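Local coordinates for thiamine pyrophosphokinase (Saccharomyces cerevisiae, PDB 1IG0), which transfers pyrophosphate from ATP to thiamine, making thiamine diphosphate and AMP, and is the only yeast enzyme able to do so, at residues B[53-58]-B[73-78]; B[85-90]-B[110-115]; B[167-172]-B[213-218]. All coordinates share one frame; numbering follows the deposited sequence.

Contact 1 (B[53-58]-B[73-78]); sequences PLFYKI and NRLYDY
The hydroxyl of Tyr78 donates a hydrogen bond to the backbone O of Ile50 while its oxygen also rests on Phe55, with OH 3.6 Å from Phe55 CB. This buried contact joins two helices, 52-61 and 71-78, in one outer layer of an alpha-beta-alpha fold. The first is the helix of a beta-alpha-beta crossover between the parallel strands 38-43 and 64-68, and the second follows strand 64-68.

At the heart of the packing is an edge-to-face (T-shaped) aromatic pair. Tyr78 presents its edge to one face of Phe55, the ring centroids lying 5.0 Å apart and the planes turned by 66°. Phe55 and Tyr78 run antiparallel, each passing alongside the other. In Phe55 the ring is carried straight out from its helix toward the other one, CG lying opposite the backbone N (chi1 -180°). Arg52 meets the Tyr78 ring in a cation-pi interaction, and Leu75 also reaches strand 38-43 at Ile43. An alanine here in place of Phe55 would probably open a gap between the helices, leaving the edge of Tyr78 without its aromatic face and Leu75 CD1 without its contact with the ring.

Leu75 lies roughly perpendicular to Phe55 and touches it obliquely, CD1 to CZ at 3.8 Å. Tyr78 CE2, by contrast, stands over the centre of the Phe55 ring, 3.7 Å above its plane.

Contact 2 (B[85-90]-B[110-115]); sequences LRIKYL and RKNKVT
Asn112 is met on two parts of its side chain, by Ile87 at the amide and by Leu90 at the CB, both lying nearly perpendicular to it. The methyl CD1 of Ile87 stands well out of the amide plane and is displaced past CG, closer to the oxygen than to the nitrogen: CD1 lies 3.3 Å from Asn112 OD1 and 3.6 Å from ND2. A bent Ile87 chain makes this possible. Its CG1 branch sits opposite the carbonyl carbon (chi1 -79°), and a second turn at chi2, -64°, swings CD1 across to the asparagine.

Leu90 meets the same residue nearer its backbone. Both its methyls rest against Asn112 CB from one side, CD1 at 3.9 Å and CD2 at 4.0 Å from that atom. CD1 is equally near the Asn112 backbone O. Next to this, Leu90 CB faces Val114 CG2 across a looser 4.4 Å, at the pair of residues where the two backbones come closest.

The amide itself takes no hydrogen bond across the contact. Its ND2 instead bonds back to the backbone O of Tyr108 in the preceding helical turn, which helps to fix the rotation of the flat group that Ile87 CD1 touches. Tyr108 and Tyr109 of helix 103-111 extend the apolar surface beside Leu90.

Lys113, with positive phi (58°), gives Lys113 N to Arg110 O at 3.0 Å, and Val114 N reaches back to Tyr109 O. Asn112 thus sits inside a Schellman motif, the helix ending through which helix 103-111 turns into strand 115-118 at one margin of the parallel part of the mixed central sheet.

Contact 3 (B[167-172]-B[213-218]); sequences TLYNTM and ASYFKL
Helix 164-175 approaches the type I beta turn from Ala213 to Phe216 only through side chains, for even the closest pair of backbones, Tyr169 CA and Ala213 CA, are 11.1 Å apart. The turn is closed by Phe216 N bonding to Ala213 O at 2.9 Å.

Tyr169 bridges most of that distance. With its CG set opposite the backbone N (chi1 173°), the ring extends from the helix and brings its phenol oxygen to the turn. There OH lies 3.8 Å from Ala213 CB, a plain packing contact with a methyl group. Tyr215 comes from the opposite direction, its own oxygen arriving at the edge of the Tyr169 ring and near the ring plane, 3.8 Å from CE1.

The two phenol oxygens are 3.6 Å apart, and they are neighbours without being hydrogen-bonded to each other. Tyr215 OH has its polar partner in Ser135 OG on helix 126-139, a helix that also packs on Tyr169 through Asn132 and Ser135. Tyr215 takes the crowded position between backbone N and carbonyl carbon (chi1 47°), which folds its ring back over the turn: Ala213 O lies over the centre of one face, 4.1 Å above the plane. Phe178 meets the same ring edge to face.

Backbone bonds from Tyr215 and Lys217 to Ile184 start the pairing with strand 184-189. The turn therefore closes a classical beta-alpha-beta crossover, leading from helix 196-212 into strand 216-221 of the parallel part of the mixed central sheet, and helix 164-175 packs on that junction.

In the fold
Contacts 1 and 2 form one continuous patch, their centres 13 Å apart, with Tyr76 O of the first probably hydrogen-bonded to Arg86 NH2 of the second at 3.0 Å. Helices 71-78 and 83-88 follow each other in the chain, so the two contacts are successive steps of the same layer. Contact 3 stands apart: its centre is 26 Å from each of the others, and its nearest atoms remain about 12 Å from contact 1 and 11 Å from contact 2. Gln122 to Thr125, directly before helix 126-139, on which contact 3 packs, line one part of the thiamine pocket; Trp270 and Ser285 to Asn288 belong to another. No residue touching in the contacts lines either part.

Contact 1 (B[53-58]-B[73-78])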
loop_
_atom_site.group_PDB
_atom_site.type_symbol
_atom_site.label_atom_id
_atom_site.label_comp_id
_atom_site.label_asym_id
_atom_site.label_seq_id
_atom_site.Cartn_x
_atom_site.Cartn_y
_atom_site.Cartn_z
ATOM N N PRO B 53 8.259 13.023 20.372
ATOM C CA PRO B 53 7.372 14.066 20.892
ATOM C C PRO B 53 5.926 13.842 20.446
ATOM O O PRO B 53 4.987 14.021 21.223
ATOM C CB PRO B 53 7.967 15.340 20.305
ATOM C CG PRO B 53 9.428 15.019 20.240
ATOM C CD PRO B 53 9.413 13.619 19.676
ATOM N N LEU B 54 5.760 13.448 19.188
ATOM C CA LEU B 54 4.435 13.194 18.637
ATOM C C LEU B 54 3.821 11.958 19.287
ATOM O O LEU B 54 2.646 11.956 19.652
ATOM C CB LEU B 54 4.522 12.991 17.122
ATOM C CG LEU B 54 3.182 12.809 16.402
ATOM C CD1 LEU B 54 2.317 14.044 16.613
ATOM C CD2 LEU B 54 3.423 12.573 14.921
ATOM N N PHE B 55 4.624 10.907 19.427
ATOM C CA PHE B 55 4.163 9.665 20.037
ATOM C C PHE B 55 3.597 9.934 21.428
ATOM O O PHE B 55 2.499 9.489 21.759
ATOM C CB PHE B 55 5.319 8.668 20.143
ATOM C CG PHE B 55 4.927 7.351 20.752
ATOM C CD1 PHE B 55 4.253 6.394 20.002
ATOM C CD2 PHE B 55 5.211 7.077 22.086
ATOM C CE1 PHE B 55 3.867 5.181 20.569
ATOM C CE2 PHE B 55 4.830 5.868 22.663
ATOM C CZ PHE B 55 4.157 4.918 21.903
ATOM N N TYR B 56 4.359 10.663 22.237
ATOM C CA TYR B 56 3.951 11.001 23.596
ATOM C C TYR B 56 2.592 11.689 23.603
ATOM O O TYR B 56 1.741 11.404 24.446
ATOM C CB TYR B 56 4.979 11.940 24.236
ATOM C CG TYR B 56 6.396 11.409 24.276
ATOM C CD1 TYR B 56 7.482 12.285 24.296
ATOM C CD2 TYR B 56 6.655 10.038 24.308
ATOM C CE1 TYR B 56 8.792 11.811 24.342
ATOM C CE2 TYR B 56 7.963 9.554 24.357
ATOM C CZ TYR B 56 9.025 10.446 24.373
ATOM O OH TYR B 56 10.318 9.980 24.414
ATOM N N LYS B 57 2.402 12.603 22.657
ATOM C CA LYS B 57 1.160 13.358 22.550
ATOM C C LYS B 57 -0.026 12.498 22.129
ATOM O O LYS B 57 -1.093 12.556 22.742
ATOM C CB LYS B 57 1.334 14.510 21.556
ATOM C CG LYS B 57 0.129 15.430 21.464
ATOM C CD LYS B 57 -0.211 16.011 22.827
ATOM C CE LYS B 57 -1.388 16.965 22.750
ATOM N NZ LYS B 57 -1.729 17.523 24.087
ATOM N N ILE B 58 0.157 11.711 21.076
ATOM C CA ILE B 58 -0.902 10.842 20.583
ATOM C C ILE B 58 -1.278 9.810 21.642
ATOM O O ILE B 58 -2.438 9.416 21.759
ATOM C CB ILE B 58 -0.465 10.127 19.288
ATOM C CG1 ILE B 58 -0.384 11.147 18.148
ATOM C CG2 ILE B 58 -1.435 9.004 18.954
ATOM C CD1 ILE B 58 0.160 10.587 16.858
ATOM N N ASN B 73 6.731 -6.265 20.838
ATOM C CA ASN B 73 8.180 -6.228 20.669
ATOM C C ASN B 73 8.554 -4.859 20.116
ATOM O O ASN B 73 9.504 -4.226 20.575
ATOM C CB ASN B 73 8.654 -7.305 19.683
ATOM C CG ASN B 73 8.341 -8.711 20.150
ATOM O OD1 ASN B 73 8.536 -9.048 21.317
ATOM N ND2 ASN B 73 7.868 -9.548 19.233
ATOM N N ARG B 74 7.786 -4.414 19.127
ATOM C CA ARG B 74 8.006 -3.126 18.483
ATOM C C ARG B 74 8.002 -1.983 19.493
ATOM O O ARG B 74 8.883 -1.124 19.474
ATOM C CB ARG B 74 6.921 -2.881 17.430
ATOM C CG ARG B 74 6.792 -3.988 16.393
ATOM C CD ARG B 74 8.064 -4.144 15.573
ATOM N NE ARG B 74 7.917 -5.156 14.530
ATOM C CZ ARG B 74 8.856 -5.454 13.639
ATOM N NH1 ARG B 74 10.020 -4.817 13.661
ATOM N NH2 ARG B 74 8.633 -6.385 12.722
ATOM N N LEU B 75 7.004 -1.975 20.371
ATOM C CA LEU B 75 6.890 -0.935 21.387
ATOM C C LEU B 75 8.045 -1.043 22.374
ATOM O O LEU B 75 8.675 -0.044 22.727
ATOM C CB LEU B 75 5.562 -1.073 22.137
ATOM C CG LEU B 75 5.294 -0.049 23.243
ATOM C CD1 LEU B 75 5.235 1.352 22.645
ATOM C CD2 LEU B 75 3.990 -0.388 23.953
ATOM N N TYR B 76 8.315 -2.268 22.812
ATOM C CA TYR B 76 9.390 -2.541 23.758
ATOM C C TYR B 76 10.716 -1.971 23.258
ATOM O O TYR B 76 11.417 -1.272 23.991
ATOM C CB TYR B 76 9.527 -4.051 23.962
ATOM C CG TYR B 76 10.553 -4.450 25.000
ATOM C CD1 TYR B 76 10.277 -4.338 26.364
ATOM C CD2 TYR B 76 11.801 -4.942 24.619
ATOM C CE1 TYR B 76 11.218 -4.709 27.322
ATOM C CE2 TYR B 76 12.748 -5.314 25.568
ATOM C CZ TYR B 76 12.450 -5.196 26.915
ATOM O OH TYR B 76 13.386 -5.567 27.852
ATOM N N ASP B 77 11.057 -2.276 22.010
ATOM C CA ASP B 77 12.304 -1.794 21.422
ATOM C C ASP B 77 12.256 -0.298 21.130
ATOM O O ASP B 77 13.240 0.415 21.329
ATOM C CB ASP B 77 12.620 -2.550 20.129
ATOM C CG ASP B 77 12.836 -4.034 20.357
ATOM O OD1 ASP B 77 13.429 -4.397 21.395
ATOM O OD2 ASP B 77 12.428 -4.835 19.490
ATOM N N TYR B 78 11.110 0.175 20.650
ATOM C CA TYR B 78 10.947 1.588 20.333
ATOM C C TYR B 78 11.418 2.449 21.499
ATOM O O TYR B 78 11.993 3.519 21.302
ATOM C CB TYR B 78 9.481 1.898 20.027
ATOM C CG TYR B 78 9.204 3.358 19.737
ATOM C CD1 TYR B 78 9.799 3.998 18.650
ATOM C CD2 TYR B 78 8.341 4.099 20.546
ATOM C CE1 TYR B 78 9.542 5.342 18.375
ATOM C CE2 TYR B 78 8.077 5.443 20.278
ATOM C CZ TYR B 78 8.680 6.057 19.191
ATOM O OH TYR B 78 8.420 7.383 18.924
#

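Contact 2 (B[85-90]-B[110-115])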
loop_
_atom_site.group_PDB
_atom_site.type_symbol
_atom_site.label_atom_id
_atom_site.label_comp_id
_atom_site.label_asym_id
_atom_site.label_seq_id
_atom_site.Cartn_x
_atom_site.Cartn_y
_atom_site.Cartn_z
ATOM N N LEU B 85 10.244 5.959 30.879
ATOM C CA LEU B 85 9.250 6.171 29.837
ATOM C C LEU B 85 8.606 4.855 29.418
ATOM O O LEU B 85 7.393 4.784 29.224
ATOM C CB LEU B 85 9.889 6.852 28.622
ATOM C CG LEU B 85 10.337 8.302 28.833
ATOM C CD1 LEU B 85 10.930 8.848 27.544
ATOM C CD2 LEU B 85 9.147 9.146 29.276
ATOM N N ARG B 86 9.419 3.812 29.283
ATOM C CA ARG B 86 8.906 2.505 28.895
ATOM C C ARG B 86 7.809 2.069 29.861
ATOM O O ARG B 86 6.764 1.574 29.441
ATOM C CB ARG B 86 10.027 1.467 28.885
ATOM C CG ARG B 86 9.533 0.041 28.706
ATOM C CD ARG B 86 10.670 -0.954 28.822
ATOM N NE ARG B 86 11.438 -1.072 27.590
ATOM C CZ ARG B 86 12.617 -1.680 27.507
ATOM N NH1 ARG B 86 13.166 -2.216 28.589
ATOM N NH2 ARG B 86 13.238 -1.766 26.339
ATOM N N ILE B 87 8.057 2.253 31.153
ATOM C CA ILE B 87 7.086 1.892 32.179
ATOM C C ILE B 87 5.888 2.832 32.108
ATOM O O ILE B 87 4.764 2.455 32.442
ATOM C CB ILE B 87 7.716 1.964 33.593
ATOM C CG1 ILE B 87 8.552 0.709 33.851
ATOM C CG2 ILE B 87 6.634 2.105 34.656
ATOM C CD1 ILE B 87 7.737 -0.573 33.869
ATOM N N LYS B 88 6.139 4.058 31.664
ATOM C CA LYS B 88 5.086 5.056 31.541
ATOM C C LYS B 88 4.162 4.739 30.371
ATOM O O LYS B 88 2.986 5.104 30.384
ATOM C CB LYS B 88 5.698 6.446 31.348
ATOM C CG LYS B 88 4.683 7.539 31.047
ATOM C CD LYS B 88 5.357 8.892 30.874
ATOM C CE LYS B 88 4.360 9.959 30.441
ATOM N NZ LYS B 88 3.254 10.128 31.425
ATOM N N TYR B 89 4.692 4.055 29.364
ATOM C CA TYR B 89 3.895 3.724 28.191
ATOM C C TYR B 89 3.585 2.243 28.016
ATOM O O TYR B 89 3.906 1.640 26.990
ATOM C CB TYR B 89 4.573 4.283 26.937
ATOM C CG TYR B 89 4.691 5.788 26.977
ATOM C CD1 TYR B 89 5.856 6.408 27.422
ATOM C CD2 TYR B 89 3.608 6.593 26.636
ATOM C CE1 TYR B 89 5.937 7.797 27.530
ATOM C CE2 TYR B 89 3.675 7.976 26.740
ATOM C CZ TYR B 89 4.841 8.573 27.188
ATOM O OH TYR B 89 4.903 9.942 27.302
ATOM N N LEU B 90 2.950 1.666 29.030
ATOM C CA LEU B 90 2.563 0.262 29.000
ATOM C C LEU B 90 1.225 0.149 28.278
ATOM O O LEU B 90 0.317 0.944 28.516
ATOM C CB LEU B 90 2.399 -0.276 30.426
ATOM C CG LEU B 90 3.620 -0.315 31.347
ATOM C CD1 LEU B 90 3.180 -0.667 32.758
ATOM C CD2 LEU B 90 4.625 -1.332 30.833
ATOM N N ARG B 110 4.088 -8.927 31.173
ATOM C CA ARG B 110 3.258 -9.726 32.057
ATOM C C ARG B 110 3.528 -9.284 33.487
ATOM O O ARG B 110 2.603 -9.104 34.279
ATOM C CB ARG B 110 3.569 -11.216 31.928
ATOM C CG ARG B 110 2.452 -12.070 32.498
ATOM C CD ARG B 110 2.817 -13.533 32.651
ATOM N NE ARG B 110 1.619 -14.344 32.863
ATOM C CZ ARG B 110 0.671 -14.064 33.754
ATOM N NH1 ARG B 110 0.774 -12.991 34.528
ATOM N NH2 ARG B 110 -0.391 -14.851 33.866
ATOM N N LYS B 111 4.806 -9.107 33.808
ATOM C CA LYS B 111 5.208 -8.685 35.143
ATOM C C LYS B 111 4.580 -7.333 35.465
ATOM O O LYS B 111 4.181 -7.081 36.601
ATOM C CB LYS B 111 6.733 -8.571 35.232
ATOM C CG LYS B 111 7.316 -9.087 36.542
ATOM C CD LYS B 111 8.591 -8.346 36.929
ATOM C CE LYS B 111 9.673 -8.436 35.861
ATOM N NZ LYS B 111 10.194 -9.819 35.686
ATOM N N ASN B 112 4.489 -6.467 34.458
ATOM C CA ASN B 112 3.908 -5.140 34.644
ATOM C C ASN B 112 2.387 -5.103 34.493
ATOM O O ASN B 112 1.801 -4.065 34.188
ATOM C CB ASN B 112 4.572 -4.139 33.696
ATOM C CG ASN B 112 5.943 -3.708 34.184
ATOM O OD1 ASN B 112 6.065 -3.052 35.219
ATOM N ND2 ASN B 112 6.983 -4.082 33.447
ATOM N N LYS B 113 1.768 -6.258 34.709
ATOM C CA LYS B 113 0.318 -6.420 34.671
ATOM C C LYS B 113 -0.451 -6.061 33.402
ATOM O O LYS B 113 -1.620 -5.683 33.474
ATOM C CB LYS B 113 -0.301 -5.677 35.857
ATOM C CG LYS B 113 0.339 -6.024 37.194
ATOM C CD LYS B 113 0.370 -7.528 37.420
ATOM C CE LYS B 113 1.061 -7.873 38.730
ATOM N NZ LYS B 113 1.147 -9.344 38.944
ATOM N N VAL B 114 0.187 -6.173 32.242
ATOM C CA VAL B 114 -0.518 -5.889 30.997
ATOM C C VAL B 114 -1.436 -7.081 30.752
ATOM O O VAL B 114 -1.031 -8.226 30.947
ATOM C CB VAL B 114 0.449 -5.758 29.799
ATOM C CG1 VAL B 114 -0.342 -5.719 28.493
ATOM C CG2 VAL B 114 1.284 -4.498 29.942
ATOM N N THR B 115 -2.671 -6.821 30.341
ATOM C CA THR B 115 -3.603 -7.909 30.079
ATOM C C THR B 115 -3.243 -8.546 28.743
ATOM O O THR B 115 -3.498 -7.978 27.682
ATOM C CB THR B 115 -5.060 -7.412 30.028
ATOM O OG1 THR B 115 -5.405 -6.818 31.286
ATOM C CG2 THR B 115 -6.010 -8.569 29.742
#

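Contact 3 (B[167-172]-B[213-218])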
loop_
_atom_site.group_PDB
_atom_site.type_symbol
_atom_site.label_atom_id
_atom_site.label_comp_id
_atom_site.label_asym_id
_atom_site.label_seq_id
_atom_site.Cartn_x
_atom_site.Cartn_y
_atom_site.Cartn_z
ATOM N N THR B 167 -16.007 -14.980 19.427
ATOM C CA THR B 167 -17.265 -15.553 19.894
ATOM C C THR B 167 -17.961 -14.565 20.830
ATOM O O THR B 167 -19.161 -14.314 20.708
ATOM C CB THR B 167 -17.028 -16.879 20.650
ATOM O OG1 THR B 167 -16.308 -17.787 19.807
ATOM C CG2 THR B 167 -18.357 -17.510 21.052
ATOM N N LEU B 168 -17.197 -14.007 21.765
ATOM C CA LEU B 168 -17.735 -13.041 22.714
ATOM C C LEU B 168 -18.188 -11.782 21.987
ATOM O O LEU B 168 -19.218 -11.200 22.322
ATOM C CB LEU B 168 -16.682 -12.675 23.763
ATOM C CG LEU B 168 -16.272 -13.776 24.743
ATOM C CD1 LEU B 168 -15.152 -13.275 25.644
ATOM C CD2 LEU B 168 -17.477 -14.190 25.572
ATOM N N TYR B 169 -17.408 -11.361 20.996
ATOM C CA TYR B 169 -17.733 -10.175 20.209
ATOM C C TYR B 169 -19.051 -10.375 19.461
ATOM O O TYR B 169 -19.933 -9.514 19.488
ATOM C CB TYR B 169 -16.615 -9.894 19.201
ATOM C CG TYR B 169 -16.936 -8.790 18.218
ATOM C CD1 TYR B 169 -16.818 -7.447 18.578
ATOM C CD2 TYR B 169 -17.384 -9.091 16.931
ATOM C CE1 TYR B 169 -17.137 -6.432 17.680
ATOM C CE2 TYR B 169 -17.708 -8.088 16.029
ATOM C CZ TYR B 169 -17.582 -6.763 16.407
ATOM O OH TYR B 169 -17.900 -5.773 15.507
ATOM N N ASN B 170 -19.176 -11.513 18.785
ATOM C CA ASN B 170 -20.382 -11.826 18.027
ATOM C C ASN B 170 -21.619 -11.828 18.920
ATOM O O ASN B 170 -22.663 -11.284 18.553
ATOM C CB ASN B 170 -20.235 -13.191 17.343
ATOM C CG ASN B 170 -19.351 -13.134 16.107
ATOM O OD1 ASN B 170 -18.916 -14.165 15.591
ATOM N ND2 ASN B 170 -19.091 -11.927 15.622
ATOM N N THR B 171 -21.495 -12.439 20.094
ATOM C CA THR B 171 -22.606 -12.511 21.033
ATOM C C THR B 171 -23.023 -11.115 21.474
ATOM O O THR B 171 -24.210 -10.791 21.486
ATOM C CB THR B 171 -22.236 -13.344 22.277
ATOM O OG1 THR B 171 -21.951 -14.691 21.877
ATOM C CG2 THR B 171 -23.384 -13.347 23.284
ATOM N N MET B 172 -22.044 -10.290 21.831
ATOM C CA MET B 172 -22.319 -8.922 22.259
ATOM C C MET B 172 -23.024 -8.133 21.162
ATOM O O MET B 172 -24.041 -7.479 21.404
ATOM C CB MET B 172 -21.017 -8.205 22.626
ATOM C CG MET B 172 -21.174 -6.695 22.806
ATOM S SD MET B 172 -19.598 -5.825 22.928
ATOM C CE MET B 172 -19.063 -5.891 21.209
ATOM N N ALA B 213 -19.330 -2.259 11.889
ATOM C CA ALA B 213 -19.060 -1.700 13.213
ATOM C C ALA B 213 -18.871 -0.201 13.031
ATOM O O ALA B 213 -17.833 0.359 13.390
ATOM C CB ALA B 213 -17.802 -2.327 13.808
ATOM N N SER B 214 -19.896 0.432 12.469
ATOM C CA SER B 214 -19.886 1.858 12.167
ATOM C C SER B 214 -19.529 2.801 13.306
ATOM O O SER B 214 -19.207 3.960 13.055
ATOM C CB SER B 214 -21.236 2.277 11.579
ATOM O OG SER B 214 -22.280 2.097 12.520
ATOM N N TYR B 215 -19.584 2.333 14.549
ATOM C CA TYR B 215 -19.238 3.207 15.666
ATOM C C TYR B 215 -17.738 3.492 15.695
ATOM O O TYR B 215 -17.289 4.438 16.345
ATOM C CB TYR B 215 -19.707 2.603 16.993
ATOM C CG TYR B 215 -19.366 1.146 17.182
ATOM C CD1 TYR B 215 -18.121 0.756 17.673
ATOM C CD2 TYR B 215 -20.289 0.150 16.858
ATOM C CE1 TYR B 215 -17.803 -0.589 17.837
ATOM C CE2 TYR B 215 -19.979 -1.199 17.015
ATOM C CZ TYR B 215 -18.735 -1.560 17.505
ATOM O OH TYR B 215 -18.420 -2.892 17.649
ATOM N N PHE B 216 -16.967 2.673 14.983
ATOM C CA PHE B 216 -15.523 2.860 14.900
ATOM C C PHE B 216 -15.207 3.963 13.898
ATOM O O PHE B 216 -15.896 4.114 12.889
ATOM C CB PHE B 216 -14.819 1.588 14.410
ATOM C CG PHE B 216 -14.493 0.598 15.493
ATOM C CD1 PHE B 216 -15.195 -0.598 15.595
ATOM C CD2 PHE B 216 -13.447 0.840 16.380
ATOM C CE1 PHE B 216 -14.859 -1.545 16.564
ATOM C CE2 PHE B 216 -13.100 -0.097 17.354
ATOM C CZ PHE B 216 -13.807 -1.293 17.445
ATOM N N LYS B 217 -14.160 4.726 14.187
ATOM C CA LYS B 217 -13.700 5.790 13.305
ATOM C C LYS B 217 -12.204 5.540 13.187
ATOM O O LYS B 217 -11.404 6.066 13.962
ATOM C CB LYS B 217 -13.956 7.166 13.916
ATOM C CG LYS B 217 -15.400 7.423 14.317
ATOM C CD LYS B 217 -15.601 8.891 14.665
ATOM C CE LYS B 217 -14.587 9.354 15.700
ATOM N NZ LYS B 217 -14.555 10.838 15.822
ATOM N N LEU B 218 -11.841 4.715 12.212
ATOM C CA LEU B 218 -10.456 4.332 11.991
ATOM C C LEU B 218 -9.648 5.233 11.066
ATOM O O LEU B 218 -10.126 5.679 10.023
ATOM C CB LEU B 218 -10.406 2.896 11.462
ATOM C CG LEU B 218 -9.062 2.351 10.963
ATOM C CD1 LEU B 218 -8.052 2.300 12.100
ATOM C CD2 LEU B 218 -9.272 0.963 10.376
#